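PDB 3G8R: probable spore coat polysaccharide biosynthesis protein E from Chromobacterium violaceum ATCC 12472, which probably acts as an N-acylneuraminate-9-phosphate synthase, this construct holding its zinc-binding NeuB-type barrel and its SAF domain. Local coordinates for residues M12-M17 / V67-E72; G18-G23 / T73-E78; K44-N49 / T97-E102; G91-C96 / G111-K116. All coordinates share one frame; numbering follows the deposited sequence.

Contact 1 (M12-M17 / V67-E72); sequences MANNHM and VKRFEE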
loop_
_atom_site.group_PDB
_atom_site.type_symbol
_atom_site.label_atom_id
_atom_site.label_comp_id
_atom_site.label_asym_id
_atom_site.label_seq_id
_atom_site.Cartn_x
_atom_site.Cartn_y
_atom_site.Cartn_z
HETATM N N MSE A 12 17.435 19.815 3.468
HETATM C CA MSE A 12 17.604 21.068 4.210
HETATM C C MSE A 12 17.063 22.197 3.367
HETATM O O MSE A 12 16.557 23.180 3.898
HETATM C CB MSE A 12 19.070 21.338 4.509
HETATM C CG MSE A 12 19.319 22.254 5.700
HETATM SE SE MSE A 12 21.087 22.324 6.083
HETATM C CE MSE A 12 21.630 23.070 4.579
ATOM N N ALA A 13 17.159 22.031 2.053
ATOM C CA ALA A 13 16.851 23.074 1.101
ATOM C C ALA A 13 17.568 24.332 1.557
ATOM O O ALA A 13 18.798 24.336 1.691
ATOM C CB ALA A 13 15.361 23.300 0.991
ATOM N N ASN A 14 16.817 25.390 1.813
ATOM C CA ASN A 14 17.446 26.614 2.222
ATOM C C ASN A 14 17.154 26.890 3.651
ATOM O O ASN A 14 17.432 27.968 4.134
ATOM C CB ASN A 14 17.025 27.765 1.323
ATOM C CG ASN A 14 17.477 27.555 -0.112
ATOM O OD1 ASN A 14 18.669 27.373 -0.360
ATOM N ND2 ASN A 14 16.535 27.555 -1.059
ATOM N N ASN A 15 16.617 25.895 4.345
ATOM C CA ASN A 15 16.227 26.091 5.744
ATOM C C ASN A 15 17.393 26.277 6.714
ATOM O O ASN A 15 17.180 26.399 7.934
ATOM C CB ASN A 15 15.318 24.966 6.232
ATOM C CG ASN A 15 14.064 24.840 5.416
ATOM O OD1 ASN A 15 13.439 25.829 5.048
ATOM N ND2 ASN A 15 13.684 23.609 5.122
ATOM N N HIS A 16 18.616 26.284 6.187
ATOM C CA HIS A 16 19.756 26.708 6.983
ATOM C C HIS A 16 19.616 28.204 7.199
ATOM O O HIS A 16 20.262 28.791 8.068
ATOM C CB HIS A 16 21.061 26.403 6.262
ATOM C CG HIS A 16 21.075 26.835 4.831
ATOM N ND1 HIS A 16 20.999 25.945 3.786
ATOM C CD2 HIS A 16 21.172 28.063 4.270
ATOM C CE1 HIS A 16 21.057 26.603 2.640
ATOM N NE2 HIS A 16 21.159 27.891 2.907
HETATM N N MSE A 17 18.762 28.802 6.371
HETATM C CA MSE A 17 18.350 30.195 6.495
HETATM C C MSE A 17 19.458 31.204 6.179
HETATM O O MSE A 17 19.374 32.355 6.601
HETATM C CB MSE A 17 17.733 30.481 7.872
HETATM C CG MSE A 17 16.547 29.619 8.238
HETATM SE SE MSE A 17 15.065 29.642 7.170
HETATM C CE MSE A 17 14.685 31.378 6.984
ATOM N N VAL A 67 13.181 34.486 -6.194
ATOM C CA VAL A 67 14.374 35.309 -6.316
ATOM C C VAL A 67 14.907 35.765 -4.958
ATOM O O VAL A 67 16.059 35.519 -4.633
ATOM C CB VAL A 67 14.125 36.521 -7.198
ATOM C CG1 VAL A 67 15.374 37.378 -7.285
ATOM C CG2 VAL A 67 13.727 36.061 -8.541
ATOM N N LYS A 68 14.057 36.419 -4.176
ATOM C CA LYS A 68 14.476 37.057 -2.931
ATOM C C LYS A 68 14.857 36.009 -1.902
ATOM O O LYS A 68 15.875 36.149 -1.189
ATOM C CB LYS A 68 13.353 37.945 -2.380
ATOM C CG LYS A 68 13.738 38.804 -1.206
ATOM C CD LYS A 68 12.598 39.678 -0.745
ATOM C CE LYS A 68 12.563 39.762 0.793
ATOM N NZ LYS A 68 12.479 41.192 1.316
ATOM N N ARG A 69 14.043 34.959 -1.831
ATOM C CA ARG A 69 14.324 33.869 -0.908
ATOM C C ARG A 69 15.722 33.292 -1.205
ATOM O O ARG A 69 16.516 33.091 -0.271
ATOM C CB ARG A 69 13.191 32.831 -0.927
ATOM C CG ARG A 69 13.570 31.434 -0.481
ATOM C CD ARG A 69 13.522 31.169 1.050
ATOM N NE ARG A 69 13.408 29.712 1.278
ATOM C CZ ARG A 69 13.685 29.055 2.411
ATOM N NH1 ARG A 69 14.121 29.701 3.503
ATOM N NH2 ARG A 69 13.529 27.725 2.438
ATOM N N PHE A 70 16.035 33.103 -2.491
ATOM C CA PHE A 70 17.323 32.579 -2.893
ATOM C C PHE A 70 18.478 33.484 -2.544
ATOM O O PHE A 70 19.502 33.026 -2.030
ATOM C CB PHE A 70 17.358 32.296 -4.388
ATOM C CG PHE A 70 16.575 31.079 -4.803
ATOM C CD1 PHE A 70 16.161 30.922 -6.115
ATOM C CD2 PHE A 70 16.233 30.089 -3.885
ATOM C CE1 PHE A 70 15.438 29.799 -6.501
ATOM C CE2 PHE A 70 15.498 28.965 -4.280
ATOM C CZ PHE A 70 15.104 28.830 -5.574
ATOM N N GLU A 71 18.327 34.770 -2.834
ATOM C CA GLU A 71 19.405 35.727 -2.567
ATOM C C GLU A 71 19.699 35.827 -1.073
ATOM O O GLU A 71 20.857 35.824 -0.680
ATOM C CB GLU A 71 19.116 37.106 -3.180
ATOM C CG GLU A 71 19.156 37.134 -4.718
ATOM C CD GLU A 71 18.899 38.525 -5.332
ATOM O OE1 GLU A 71 19.629 38.892 -6.289
ATOM O OE2 GLU A 71 17.979 39.257 -4.863
ATOM N N GLU A 72 18.650 35.884 -0.256
ATOM C CA GLU A 72 18.788 36.063 1.193
ATOM C C GLU A 72 19.493 34.926 1.939
ATOM O O GLU A 72 20.160 35.160 2.954
ATOM C CB GLU A 72 17.422 36.244 1.833
ATOM C CG GLU A 72 16.819 37.625 1.691
ATOM C CD GLU A 72 15.456 37.718 2.368
ATOM O OE1 GLU A 72 15.031 38.854 2.682
ATOM O OE2 GLU A 72 14.813 36.654 2.596
#
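In Arg-69, a chi1 of 156° that carries CG away from the backbone N, and then a bend at chi2, lead the side chain off helix 67-72 to the loop 12-17, where Asn-14, Asn-15 and Met-17 meet its guanidinium. Asn-15 starts out with its CB turned from the helix, but its CG lies beside its own backbone N, and the amide comes back so that Asn-15 OD1 accepts from Arg-69 NH2 at 3.2 Å, with an N-H...O angle of 160°. The acceptor lies near the guanidinium plane, whereas the donor stands above the amide plane, 45° out of it. Met-17, built as selenomethionine, comes to the guanidinium edge as well, its SE 3.8 Å from Arg-69 NH1. One guanidinium face is taken by Asn-14, whose CB is 3.7 Å from Arg-69 CZ. This is the loop after the first barrel strand, 7-11, meeting a short helix inserted after the second, near the metal centre: the Asn-15 side chain is about 9 Å from the bound zinc. Asn-15 ND2 is hydrogen-bonded to Val-226 O, so both ends of the amide are engaged. Farther along the helix, Asn-14 ND2 approaches the edge of the Phe-70 ring, 3.7 Å from CE2. That ring also meets Phe-303 of the second subunit.

Contact 2 (G18-G23 / T73-E78); sequences GNVEHG and TRLQPE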
loop_
_atom_site.group_PDB
_atom_site.type_symbol
_atom_site.label_atom_id
_atom_site.label_comp_id
_atom_site.label_asym_id
_atom_site.label_seq_id
_atom_site.Cartn_x
_atom_site.Cartn_y
_atom_site.Cartn_z
ATOM N N GLY A 18 20.471 30.770 5.426
ATOM C CA GLY A 18 21.674 31.556 5.181
ATOM C C GLY A 18 22.749 31.403 6.252
ATOM O O GLY A 18 23.814 32.053 6.176
ATOM N N ASN A 19 22.497 30.539 7.238
ATOM C CA ASN A 19 23.340 30.461 8.437
ATOM C C ASN A 19 23.893 29.053 8.679
ATOM O O ASN A 19 23.112 28.131 8.822
ATOM C CB ASN A 19 22.543 30.966 9.656
ATOM C CG ASN A 19 23.332 30.898 10.960
ATOM O OD1 ASN A 19 24.266 30.100 11.103
ATOM N ND2 ASN A 19 22.935 31.718 11.935
ATOM N N VAL A 20 25.223 28.907 8.758
ATOM C CA VAL A 20 25.867 27.595 8.936
ATOM C C VAL A 20 25.770 26.975 10.330
ATOM O O VAL A 20 25.473 25.794 10.458
ATOM C CB VAL A 20 27.353 27.620 8.549
ATOM C CG1 VAL A 20 28.067 26.332 9.041
ATOM C CG2 VAL A 20 27.504 27.787 7.061
ATOM N N GLU A 21 26.087 27.750 11.362
ATOM C CA GLU A 21 25.890 27.327 12.739
ATOM C C GLU A 21 24.504 26.670 12.796
ATOM O O GLU A 21 24.352 25.519 13.253
ATOM C CB GLU A 21 25.920 28.568 13.634
ATOM C CG GLU A 21 26.822 28.515 14.859
ATOM C CD GLU A 21 27.047 29.915 15.469
ATOM O OE1 GLU A 21 26.132 30.445 16.146
ATOM O OE2 GLU A 21 28.145 30.488 15.264
ATOM N N HIS A 22 23.501 27.398 12.302
ATOM C CA HIS A 22 22.135 26.875 12.191
ATOM C C HIS A 22 22.038 26.057 10.923
ATOM O O HIS A 22 22.047 26.588 9.829
ATOM C CB HIS A 22 21.124 28.026 12.130
ATOM C CG HIS A 22 19.701 27.570 12.103
ATOM N ND1 HIS A 22 18.967 27.486 10.936
ATOM C CD2 HIS A 22 18.884 27.148 13.099
ATOM C CE1 HIS A 22 17.757 27.035 11.219
ATOM N NE2 HIS A 22 17.679 26.830 12.524
ATOM N N GLY A 23 21.957 24.759 11.036
ATOM C CA GLY A 23 22.200 23.982 9.843
ATOM C C GLY A 23 23.172 22.939 10.292
ATOM O O GLY A 23 23.018 21.760 9.992
ATOM N N THR A 73 19.330 33.703 1.445
ATOM C CA THR A 73 19.843 32.534 2.148
ATOM C C THR A 73 21.129 31.996 1.528
ATOM O O THR A 73 21.603 30.912 1.900
ATOM C CB THR A 73 18.796 31.417 2.207
ATOM O OG1 THR A 73 18.291 31.186 0.895
ATOM C CG2 THR A 73 17.647 31.817 3.112
ATOM N N ARG A 74 21.678 32.767 0.586
ATOM C CA ARG A 74 22.940 32.466 -0.096
ATOM C C ARG A 74 24.041 31.958 0.862
ATOM O O ARG A 74 24.238 32.518 1.941
ATOM C CB ARG A 74 23.395 33.726 -0.857
ATOM C CG ARG A 74 24.608 33.604 -1.764
ATOM C CD ARG A 74 25.252 34.991 -2.042
ATOM N NE ARG A 74 26.177 34.930 -3.184
ATOM C CZ ARG A 74 25.881 35.329 -4.425
ATOM N NH1 ARG A 74 26.782 35.217 -5.397
ATOM N NH2 ARG A 74 24.683 35.852 -4.691
ATOM N N LEU A 75 24.717 30.873 0.477
ATOM C CA LEU A 75 25.927 30.407 1.178
ATOM C C LEU A 75 27.134 30.202 0.232
ATOM O O LEU A 75 26.975 29.839 -0.937
ATOM C CB LEU A 75 25.650 29.142 1.997
ATOM C CG LEU A 75 24.827 29.213 3.298
ATOM C CD1 LEU A 75 24.689 27.820 3.866
ATOM C CD2 LEU A 75 25.436 30.127 4.350
ATOM N N GLN A 76 28.337 30.467 0.737
ATOM C CA GLN A 76 29.540 30.372 -0.085
ATOM C C GLN A 76 30.071 28.945 -0.056
ATOM O O GLN A 76 29.924 28.262 0.948
ATOM C CB GLN A 76 30.606 31.373 0.382
ATOM C CG GLN A 76 30.185 32.861 0.308
ATOM C CD GLN A 76 30.186 33.434 -1.110
ATOM O OE1 GLN A 76 29.175 33.967 -1.580
ATOM N NE2 GLN A 76 31.329 33.322 -1.799
ATOM N N PRO A 77 30.676 28.485 -1.168
ATOM C CA PRO A 77 31.241 27.139 -1.315
ATOM C C PRO A 77 31.994 26.683 -0.085
ATOM O O PRO A 77 31.945 25.520 0.286
ATOM C CB PRO A 77 32.225 27.311 -2.464
ATOM C CG PRO A 77 31.607 28.351 -3.317
ATOM C CD PRO A 77 30.765 29.242 -2.433
ATOM N N GLU A 78 32.694 27.622 0.524
ATOM C CA GLU A 78 33.441 27.418 1.744
ATOM C C GLU A 78 32.502 26.803 2.800
ATOM O O GLU A 78 32.779 25.727 3.375
ATOM C CB GLU A 78 33.990 28.796 2.180
ATOM C CG GLU A 78 35.248 28.810 3.057
ATOM C CD GLU A 78 35.372 30.109 3.886
ATOM O OE1 GLU A 78 36.493 30.680 3.981
ATOM O OE2 GLU A 78 34.333 30.562 4.438
#
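Two loops that each run into a helix packed outside the barrel meet here: residues 18-23 lead into helix 21-33, and residues 73-78 join helix 67-72 to helix 77-89. Their backbones come closest at Gly-18 and Thr-73. With no side chain in the way, and with a positive phi, Gly-18 brings its CA within 3.3 Å of Thr-73 O in a CA-H...O contact. Thr-73 itself leans on the glycine from the side, its CB 3.7 Å from Gly-18 N and its CG2 3.8 Å from the same nitrogen. A chi1 of 51° tucks its OG1 between the backbone N and the carbonyl carbon, and from there the hydroxyl bonds back to Arg-69 O in the last turn of helix 67-72. His-16 NE2 is hydrogen-bonded to Thr-73 O, a second tie between the two loops.

Leu-75 supplies the apolar side of the contact. Its CD2 branch lies against the peptide that follows Gly-18, 3.1 Å from Gly-18 O, and then meets Val-20 CG2 at 4.1 Å, the two side chains crossing at a slant. Arg-74, its CB turned from the other loop, forms a salt bridge through NH1 with Asp-51. Gln-76 sits at the N-cap position of helix 77-89, so Leu-75 meets the other loop just before that helix begins. Both segments belong to the connections that follow barrel strands 7-11 and 40-47, at the C-terminal rim of the TIM barrel, where such connections gather.

Contact 3 (K44-N49 / T97-E102); sequences KLQYRN and TPFDEE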
loop_
_atom_site.group_PDB
_atom_site.type_symbol
_atom_site.label_atom_id
_atom_site.label_comp_id
_atom_site.label_asym_id
_atom_site.label_seq_id
_atom_site.Cartn_x
_atom_site.Cartn_y
_atom_site.Cartn_z
ATOM N N LYS A 44 20.329 16.275 2.490
ATOM C CA LYS A 44 20.360 16.920 1.173
ATOM C C LYS A 44 20.483 18.454 1.193
ATOM O O LYS A 44 19.780 19.145 1.958
ATOM C CB LYS A 44 19.156 16.509 0.356
ATOM C CG LYS A 44 19.489 16.429 -1.101
ATOM C CD LYS A 44 18.260 16.430 -1.987
ATOM C CE LYS A 44 17.592 17.794 -1.994
ATOM N NZ LYS A 44 16.855 18.103 -3.287
ATOM N N LEU A 45 21.383 18.953 0.334
ATOM C CA LEU A 45 21.552 20.373 0.013
ATOM C C LEU A 45 21.065 20.721 -1.372
ATOM O O LEU A 45 20.808 19.847 -2.190
ATOM C CB LEU A 45 23.027 20.690 0.047
ATOM C CG LEU A 45 23.562 21.134 1.395
ATOM C CD1 LEU A 45 22.481 21.100 2.453
ATOM C CD2 LEU A 45 24.696 20.203 1.722
ATOM N N GLN A 46 20.964 22.012 -1.650
ATOM C CA GLN A 46 20.587 22.495 -2.987
ATOM C C GLN A 46 21.671 23.408 -3.501
ATOM O O GLN A 46 22.006 24.380 -2.856
ATOM C CB GLN A 46 19.292 23.271 -2.897
ATOM C CG GLN A 46 18.095 22.365 -2.809
ATOM C CD GLN A 46 16.787 23.109 -2.835
ATOM O OE1 GLN A 46 16.746 24.304 -3.094
ATOM N NE2 GLN A 46 15.704 22.402 -2.557
ATOM N N TYR A 47 22.244 23.099 -4.651
ATOM C CA TYR A 47 23.303 23.938 -5.178
ATOM C C TYR A 47 22.798 24.719 -6.341
ATOM O O TYR A 47 22.348 24.138 -7.322
ATOM C CB TYR A 47 24.461 23.095 -5.666
ATOM C CG TYR A 47 25.408 22.628 -4.608
ATOM C CD1 TYR A 47 25.057 22.666 -3.267
ATOM C CD2 TYR A 47 26.640 22.097 -4.959
ATOM C CE1 TYR A 47 25.924 22.218 -2.297
ATOM C CE2 TYR A 47 27.513 21.645 -3.999
ATOM C CZ TYR A 47 27.149 21.709 -2.665
ATOM O OH TYR A 47 28.008 21.261 -1.690
ATOM N N ARG A 48 22.860 26.038 -6.195
ATOM C CA ARG A 48 22.704 27.012 -7.275
ATOM C C ARG A 48 23.913 27.953 -7.270
ATOM O O ARG A 48 24.315 28.452 -6.215
ATOM C CB ARG A 48 21.448 27.851 -7.075
ATOM C CG ARG A 48 20.137 27.097 -7.248
ATOM C CD ARG A 48 18.929 27.965 -6.847
ATOM N NE ARG A 48 17.707 27.182 -6.893
ATOM C CZ ARG A 48 17.299 26.385 -5.916
ATOM N NH1 ARG A 48 18.007 26.269 -4.801
ATOM N NH2 ARG A 48 16.172 25.710 -6.050
ATOM N N ASN A 49 24.495 28.189 -8.440
ATOM C CA ASN A 49 25.544 29.173 -8.581
ATOM C C ASN A 49 24.871 30.498 -8.745
ATOM O O ASN A 49 24.570 30.920 -9.863
ATOM C CB ASN A 49 26.393 28.879 -9.804
ATOM C CG ASN A 49 27.709 29.564 -9.745
ATOM O OD1 ASN A 49 27.931 30.559 -10.442
ATOM N ND2 ASN A 49 28.601 29.059 -8.874
ATOM N N THR A 97 21.320 18.453 -4.708
ATOM C CA THR A 97 20.619 18.818 -5.933
ATOM C C THR A 97 21.255 20.050 -6.568
ATOM O O THR A 97 21.116 21.180 -6.055
ATOM C CB THR A 97 19.164 19.146 -5.652
ATOM O OG1 THR A 97 18.602 18.099 -4.879
ATOM C CG2 THR A 97 18.373 19.318 -6.931
ATOM N N PRO A 98 21.930 19.839 -7.701
ATOM C CA PRO A 98 22.487 20.919 -8.478
ATOM C C PRO A 98 21.404 21.491 -9.372
ATOM O O PRO A 98 20.507 20.775 -9.794
ATOM C CB PRO A 98 23.467 20.189 -9.363
ATOM C CG PRO A 98 22.719 18.937 -9.699
ATOM C CD PRO A 98 21.988 18.563 -8.431
ATOM N N PHE A 99 21.484 22.762 -9.707
ATOM C CA PHE A 99 20.539 23.285 -10.687
ATOM C C PHE A 99 21.283 23.821 -11.884
ATOM O O PHE A 99 20.667 24.052 -12.927
ATOM C CB PHE A 99 19.636 24.349 -10.066
ATOM C CG PHE A 99 18.754 23.819 -8.984
ATOM C CD1 PHE A 99 17.418 23.551 -9.239
ATOM C CD2 PHE A 99 19.266 23.564 -7.718
ATOM C CE1 PHE A 99 16.592 23.035 -8.241
ATOM C CE2 PHE A 99 18.468 23.056 -6.723
ATOM C CZ PHE A 99 17.121 22.782 -6.980
ATOM N N ASP A 100 22.605 23.996 -11.708
ATOM C CA ASP A 100 23.548 24.536 -12.709
ATOM C C ASP A 100 24.471 23.439 -13.137
ATOM O O ASP A 100 24.706 22.511 -12.373
ATOM C CB ASP A 100 24.528 25.500 -12.054
ATOM C CG ASP A 100 23.915 26.779 -11.675
ATOM O OD1 ASP A 100 23.886 27.059 -10.465
ATOM O OD2 ASP A 100 23.492 27.533 -12.574
ATOM N N GLU A 101 25.088 23.592 -14.302
ATOM C CA GLU A 101 26.188 22.717 -14.646
ATOM C C GLU A 101 27.302 22.945 -13.661
ATOM O O GLU A 101 27.820 21.999 -13.080
ATOM C CB GLU A 101 26.667 22.911 -16.085
ATOM C CG GLU A 101 26.013 24.063 -16.844
ATOM C CD GLU A 101 24.582 23.755 -17.233
ATOM O OE1 GLU A 101 24.354 22.781 -17.988
ATOM O OE2 GLU A 101 23.696 24.492 -16.756
ATOM N N GLU A 102 27.632 24.208 -13.439
ATOM C CA GLU A 102 28.701 24.572 -12.505
ATOM C C GLU A 102 28.480 23.990 -11.112
ATOM O O GLU A 102 29.449 23.773 -10.387
ATOM C CB GLU A 102 28.900 26.097 -12.421
ATOM C CG GLU A 102 30.133 26.533 -11.590
ATOM C CD GLU A 102 30.562 27.991 -11.831
ATOM O OE1 GLU A 102 31.392 28.510 -11.040
ATOM O OE2 GLU A 102 30.072 28.614 -12.807
#
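Three groups meet Tyr-47 O: Phe-99 N donates to it at 2.9 Å, approaching almost in line with the C=O bond, Pro-98 CA adds a CA-H...O contact at 3.4 Å, and Ser-103 OG makes a weak hydrogen bond. The parallel pairing continues with Thr-97 N to Leu-45 O at 2.9 Å. Just past the strand ends, Arg-48 has CG anti to the carbonyl carbon (chi1 -69°) and a chain extended to NE, which lays its guanidinium flat over one face of the Phe-99 ring, a cation-pi stack with centres 3.8 Å apart and planes at 19°. Gln-46 helps fix its rotation, because Arg-48 NH1 donates to Gln-46 OE1 at 2.9 Å within the guanidinium plane. The same glutamine lays its CB at the edge of the Phe-99 ring, 3.9 Å from CE2. Lys-44 NZ also reaches Thr-97 OG1, but the modelled separation is too short to trust in detail; Glu-11 is its salt-bridge partner. Gln-46 and Thr-97 share the inner face of the barrel, with the Gln-46 side chain about 5 Å from the zinc. On the outer face Tyr-47 and Pro-98 pack against helix 101-109, while Phe-53 of helix 50-53 touches both Arg-48 and Phe-99.

Contact 4 (G91-C96 / G111-K116); sequences GFKAIC and GIEIIK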
loop_
_atom_site.group_PDB
_atom_site.type_symbol
_atom_site.label_atom_id
_atom_site.label_comp_id
_atom_site.label_asym_id
_atom_site.label_seq_id
_atom_site.Cartn_x
_atom_site.Cartn_y
_atom_site.Cartn_z
ATOM N N GLY A 91 27.202 10.569 9.931
ATOM C CA GLY A 91 26.915 9.283 9.325
ATOM C C GLY A 91 25.825 9.389 8.290
ATOM O O GLY A 91 25.140 8.406 7.989
ATOM N N PHE A 92 25.668 10.566 7.717
ATOM C CA PHE A 92 24.685 10.711 6.671
ATOM C C PHE A 92 25.340 10.567 5.340
ATOM O O PHE A 92 26.405 11.127 5.122
ATOM C CB PHE A 92 24.040 12.081 6.758
ATOM C CG PHE A 92 23.151 12.245 7.950
ATOM C CD1 PHE A 92 21.984 11.500 8.063
ATOM C CD2 PHE A 92 23.470 13.148 8.950
ATOM C CE1 PHE A 92 21.150 11.655 9.142
ATOM C CE2 PHE A 92 22.636 13.306 10.050
ATOM C CZ PHE A 92 21.485 12.561 10.156
ATOM N N LYS A 93 24.734 9.812 4.447
ATOM C CA LYS A 93 25.001 10.018 3.027
ATOM C C LYS A 93 24.822 11.519 2.680
ATOM O O LYS A 93 23.783 12.109 2.982
ATOM C CB LYS A 93 24.068 9.154 2.157
ATOM C CG LYS A 93 24.745 7.961 1.489
ATOM C CD LYS A 93 23.902 6.687 1.570
ATOM C CE LYS A 93 24.347 5.765 2.743
ATOM N NZ LYS A 93 23.874 4.322 2.605
ATOM N N ALA A 94 25.863 12.128 2.103
ATOM C CA ALA A 94 25.801 13.482 1.590
ATOM C C ALA A 94 25.149 13.445 0.226
ATOM O O ALA A 94 25.672 12.849 -0.719
ATOM C CB ALA A 94 27.172 14.032 1.470
ATOM N N ILE A 95 24.003 14.090 0.119
ATOM C CA ILE A 95 23.244 14.095 -1.107
ATOM C C ILE A 95 22.993 15.533 -1.502
ATOM O O ILE A 95 22.765 16.368 -0.632
ATOM C CB ILE A 95 21.929 13.432 -0.871
ATOM C CG1 ILE A 95 22.168 11.959 -0.627
ATOM C CG2 ILE A 95 21.052 13.612 -2.053
ATOM C CD1 ILE A 95 21.041 11.300 0.106
ATOM N N CYS A 96 23.035 15.824 -2.803
ATOM C CA CYS A 96 22.835 17.202 -3.271
ATOM C C CYS A 96 22.104 17.387 -4.625
ATOM O O CYS A 96 22.253 16.587 -5.558
ATOM C CB CYS A 96 24.158 17.962 -3.297
ATOM S SG CYS A 96 23.889 19.694 -3.736
ATOM N N GLY A 111 32.949 16.098 -2.845
ATOM C CA GLY A 111 32.869 14.650 -2.582
ATOM C C GLY A 111 31.499 14.227 -2.060
ATOM O O GLY A 111 31.381 13.380 -1.166
ATOM N N ILE A 112 30.462 14.841 -2.622
ATOM C CA ILE A 112 29.091 14.435 -2.382
ATOM C C ILE A 112 28.886 13.085 -3.061
ATOM O O ILE A 112 29.397 12.880 -4.144
ATOM C CB ILE A 112 28.113 15.504 -2.905
ATOM C CG1 ILE A 112 28.014 16.642 -1.882
ATOM C CG2 ILE A 112 26.735 14.902 -3.181
ATOM C CD1 ILE A 112 28.035 18.002 -2.479
ATOM N N GLU A 113 28.155 12.178 -2.413
ATOM C CA GLU A 113 27.983 10.793 -2.865
ATOM C C GLU A 113 26.894 10.601 -3.906
ATOM O O GLU A 113 27.017 9.693 -4.734
ATOM C CB GLU A 113 27.690 9.868 -1.687
ATOM C CG GLU A 113 28.758 9.880 -0.591
ATOM C CD GLU A 113 28.280 9.245 0.713
ATOM O OE1 GLU A 113 27.949 8.025 0.704
ATOM O OE2 GLU A 113 28.231 9.975 1.739
ATOM N N ILE A 114 25.844 11.429 -3.861
ATOM C CA ILE A 114 24.640 11.269 -4.716
ATOM C C ILE A 114 24.033 12.586 -5.319
ATOM O O ILE A 114 24.115 13.675 -4.716
ATOM C CB ILE A 114 23.543 10.512 -3.922
ATOM C CG1 ILE A 114 24.016 9.102 -3.533
ATOM C CG2 ILE A 114 22.207 10.480 -4.692
ATOM C CD1 ILE A 114 23.086 8.326 -2.560
ATOM N N ILE A 115 23.421 12.469 -6.495
ATOM C CA ILE A 115 22.805 13.607 -7.173
ATOM C C ILE A 115 21.281 13.539 -7.195
ATOM O O ILE A 115 20.720 12.646 -7.810
ATOM C CB ILE A 115 23.330 13.753 -8.639
ATOM C CG1 ILE A 115 24.802 14.161 -8.629
ATOM C CG2 ILE A 115 22.506 14.791 -9.436
ATOM C CD1 ILE A 115 25.565 13.835 -9.906
ATOM N N LYS A 116 20.594 14.466 -6.537
ATOM C CA LYS A 116 19.151 14.534 -6.782
ATOM C C LYS A 116 18.903 15.432 -7.963
ATOM O O LYS A 116 19.521 16.480 -8.082
ATOM C CB LYS A 116 18.344 15.036 -5.594
ATOM C CG LYS A 116 17.147 14.146 -5.297
ATOM C CD LYS A 116 15.836 14.534 -5.989
ATOM C CE LYS A 116 15.084 15.589 -5.165
ATOM N NZ LYS A 116 13.576 15.461 -5.256
#
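This is a parallel strand pairing in the wall of the barrel, between strand 93-98 and strand 114-117, with a Glu-113 side-chain bond added just before strand 114-117 begins. Cys-96 N donates to Ile-114 O at 3.1 Å, and Lys-116 N donates to Cys-96 O at 2.9 Å. At the N-terminal end Ala-94 O takes Glu-113 N at 3.1 Å and, weakly, Ile-114 N. Glu-113 completes the exchange with its side chain: CG lies anti to the carbonyl carbon (chi1 -57°) and the chain beyond is extended, which lets OE2 accept from Ala-94 N at 3.2 Å, the N-H coming from above the carboxylate plane. Lys-93 crosses that side chain at about a right angle, its CG 3.3 Å from Glu-113 OE1. The strands are consecutive in a beta-alpha-beta crossover through helix 101-109, which ends in a Schellman motif at Gly-111, and their short axes diverge by 35°, as expected of a twisted barrel sheet. Ile-95 and Ile-114 stand side by side on one face, CG1 of the first 3.9 Å from CB of the second. On the other, Cys-96 CB meets Ile-112 CD1 at 4.0 Å, and both side chains rest on Ile-107 of the connecting helix. The Lys-116 side chain comes about 6 Å from the zinc, its NZ in a salt bridge with Glu-223 and hydrogen-bonded to Ser-141.

Overall arrangement
From the N terminus, the loop after strand 7-11 and the start of helix 21-33 supply the first halves of contacts 1 and 2, and their second halves follow one another at 67-72 and 73-78. Contact 3 opens on strand 40-47, before either has closed, and ends at 97-102, so contacts 1, 2 and 3 all cross one another. Contact 4 opens at 91-96, after contacts 1 and 2 are closed, and crosses contact 3 on the shared strand 93-98. None nests inside another. Contacts 3 and 4 join the second, third and fourth barrel strands in order; contacts 1 and 2 tie the connection after the first strand to the insertion after the second. Met-12 N, bonded to Lys-44 O, links contact 1 to that sheet.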